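Local coordinates for actin-binding protein (Saccharomyces cerevisiae, PDB 1JO8) that binds actin filaments and regulates ARP2/3 complex-mediated actin assembly, and binds partner proteins through its SH3 domain, at residues Leu17-Asn22 against Gly38-Asp43. Numbering follows the deposited sequence. Where two conformers were deposited one is given.
Sequences LTFVEN and GELEKD
L40 points toward 17-22 and meets L17, T18 and F19. Its two methyls divide the work. CD2 lies 3.9 Å from L17 CD1 and 4.0 Å from F19 CB. CD1 comes to 3.3 Å from T18 O, a close carbon-to-carbonyl contact. The L17 and L40 side chains run past each other in opposite directions, with L17 CD2 4.0 Å from L40 CG. L17 CD1 also reaches the backbone, at 3.8 Å from G38 O. F19 crosses L40 at about a right angle. The backbone puts its CB near L40. Its CG sits between the backbone N and the carbonyl carbon (chi1 54°), which swings the ring away from L40, and the side chain touches A5 and Y53. With an alanine at L17 both methyls go, and L40 would probably lose its neighbour on that side, leaving a gap between L40 and the G38 carbonyl. The other end is looser and faces solvent. V20 CG2 lies 4.2 Å from K42 NZ, with no bond between them. K42 instead forms a salt bridge with D23, whose OD2 also accepts a hydrogen bond from V20 N. No hydrogen bond links the two segments directly, so apolar packing joins them. Segment 17-22 ends the long RT loop and enters the diverging turn of the SH3 fold. Segment 38-43 leaves strand 35-40 for the distal loop. Around them, L40 also touches I25 of strand 24-29, G38 pairs with G47 of strand 46-50, and L17 bonds through its backbone to L48.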
loop_
_atom_site.group_PDB
_atom_site.type_symbol
_atom_site.label_atom_id
_atom_site.label_comp_id
_atom_site.label_asym_id
_atom_site.label_seq_id
_atom_site.Cartn_x
_atom_site.Cartn_y
_atom_site.Cartn_z
ATOM N N LEU A 17 -5.796 3.256 -0.528
ATOM C CA LEU A 17 -5.124 3.129 -1.821
ATOM C C LEU A 17 -5.815 2.080 -2.673
ATOM O O LEU A 17 -6.530 1.205 -2.177
ATOM C CB LEU A 17 -3.688 2.652 -1.626
ATOM C CG LEU A 17 -2.716 3.579 -0.914
ATOM C CD1 LEU A 17 -1.357 2.923 -0.703
ATOM C CD2 LEU A 17 -2.555 4.813 -1.735
ATOM N N THR A 18 -5.567 2.171 -3.962
ATOM C CA THR A 18 -5.911 1.163 -4.952
ATOM C C THR A 18 -4.618 0.852 -5.696
ATOM O O THR A 18 -3.926 1.767 -6.109
ATOM C CB THR A 18 -6.960 1.700 -5.939
ATOM O OG1 THR A 18 -8.190 1.881 -5.246
ATOM C CG2 THR A 18 -7.234 0.724 -7.090
ATOM N N PHE A 19 -4.272 -0.413 -5.868
ATOM C CA PHE A 19 -3.046 -0.766 -6.550
ATOM C C PHE A 19 -3.160 -2.147 -7.132
ATOM O O PHE A 19 -4.098 -2.862 -6.814
ATOM C CB PHE A 19 -1.831 -0.623 -5.631
ATOM C CG PHE A 19 -1.919 -1.380 -4.329
ATOM C CD1 PHE A 19 -1.717 -2.752 -4.259
ATOM C CD2 PHE A 19 -2.132 -0.692 -3.150
ATOM C CE1 PHE A 19 -1.746 -3.411 -3.048
ATOM C CE2 PHE A 19 -2.157 -1.351 -1.936
ATOM C CZ PHE A 19 -1.976 -2.708 -1.891
ATOM N N VAL A 20 -2.196 -2.520 -7.971
ATOM C CA VAL A 20 -2.163 -3.848 -8.564
ATOM C C VAL A 20 -0.875 -4.551 -8.178
ATOM O O VAL A 20 0.095 -3.914 -7.775
ATOM C CB VAL A 20 -2.317 -3.812 -10.104
ATOM C CG1 VAL A 20 -3.720 -3.344 -10.471
ATOM C CG2 VAL A 20 -1.263 -2.935 -10.739
ATOM N N GLU A 21 -0.876 -5.870 -8.303
ATOM C CA GLU A 21 0.278 -6.695 -8.047
ATOM C C GLU A 21 1.488 -6.065 -8.730
ATOM O O GLU A 21 1.423 -5.633 -9.886
ATOM C CB GLU A 21 0.040 -8.106 -8.619
ATOM C CG GLU A 21 1.101 -9.114 -8.156
ATOM C CD GLU A 21 0.999 -10.488 -8.797
ATOM O OE1 GLU A 21 0.012 -10.724 -9.511
ATOM O OE2 GLU A 21 1.903 -11.328 -8.580
ATOM N N ASN A 22 2.600 -6.045 -8.013
ATOM C CA ASN A 22 3.869 -5.496 -8.459
ATOM C C ASN A 22 4.030 -4.003 -8.373
ATOM O O ASN A 22 5.140 -3.521 -8.500
ATOM C CB ASN A 22 4.298 -6.033 -9.801
ATOM C CG ASN A 22 4.594 -7.500 -9.733
ATOM O OD1 ASN A 22 5.137 -7.994 -8.730
ATOM N ND2 ASN A 22 4.187 -8.227 -10.765
ATOM N N GLY A 38 0.616 4.409 3.204
ATOM C CA GLY A 38 1.725 4.534 2.289
ATOM C C GLY A 38 1.370 5.382 1.090
ATOM O O GLY A 38 0.248 5.884 0.978
ATOM N N GLU A 39 2.336 5.507 0.200
ATOM C CA GLU A 39 2.232 6.321 -0.993
ATOM C C GLU A 39 2.548 5.468 -2.211
ATOM O O GLU A 39 3.532 4.735 -2.225
ATOM C CB GLU A 39 3.223 7.468 -0.894
ATOM C CG GLU A 39 3.356 8.291 -2.160
ATOM C CD GLU A 39 4.444 9.354 -2.103
ATOM O OE1 GLU A 39 4.897 9.663 -0.977
ATOM O OE2 GLU A 39 4.788 9.911 -3.181
ATOM N N LEU A 40 1.748 5.537 -3.257
ATOM C CA LEU A 40 2.117 4.784 -4.445
ATOM C C LEU A 40 3.304 5.388 -5.161
ATOM O O LEU A 40 3.313 6.583 -5.473
ATOM C CB LEU A 40 0.976 4.678 -5.432
ATOM C CG LEU A 40 -0.270 3.945 -4.960
ATOM C CD1 LEU A 40 -1.262 3.772 -6.113
ATOM C CD2 LEU A 40 0.039 2.635 -4.322
ATOM N N GLU A 41 4.274 4.554 -5.507
ATOM C CA GLU A 41 5.365 5.016 -6.336
ATOM C C GLU A 41 4.835 5.576 -7.660
ATOM O O GLU A 41 5.366 6.557 -8.202
ATOM C CB GLU A 41 6.303 3.833 -6.639
ATOM C CG GLU A 41 7.436 4.194 -7.578
ATOM C CD GLU A 41 8.098 3.015 -8.313
ATOM O OE1 GLU A 41 7.506 1.922 -8.428
ATOM O OE2 GLU A 41 9.263 3.184 -8.745
ATOM N N LYS A 42 3.818 4.945 -8.224
ATOM C CA LYS A 42 3.468 5.304 -9.598
ATOM C C LYS A 42 2.758 6.622 -9.770
ATOM O O LYS A 42 2.772 7.188 -10.869
ATOM C CB LYS A 42 2.683 4.179 -10.271
ATOM C CG LYS A 42 1.282 4.021 -9.763
ATOM C CD LYS A 42 0.665 2.710 -10.287
ATOM C CE LYS A 42 -0.771 2.549 -9.898
ATOM N NZ LYS A 42 -1.296 1.281 -10.458
ATOM N N ASP A 43 2.117 7.146 -8.726
ATOM C CA ASP A 43 1.321 8.356 -8.884
ATOM C C ASP A 43 1.301 9.303 -7.703
ATOM O O ASP A 43 0.628 10.316 -7.775
ATOM C CB ASP A 43 -0.116 8.012 -9.319
ATOM C CG ASP A 43 -0.920 7.255 -8.295
ATOM O OD1 ASP A 43 -0.519 7.153 -7.104
ATOM O OD2 ASP A 43 -2.008 6.720 -8.629
#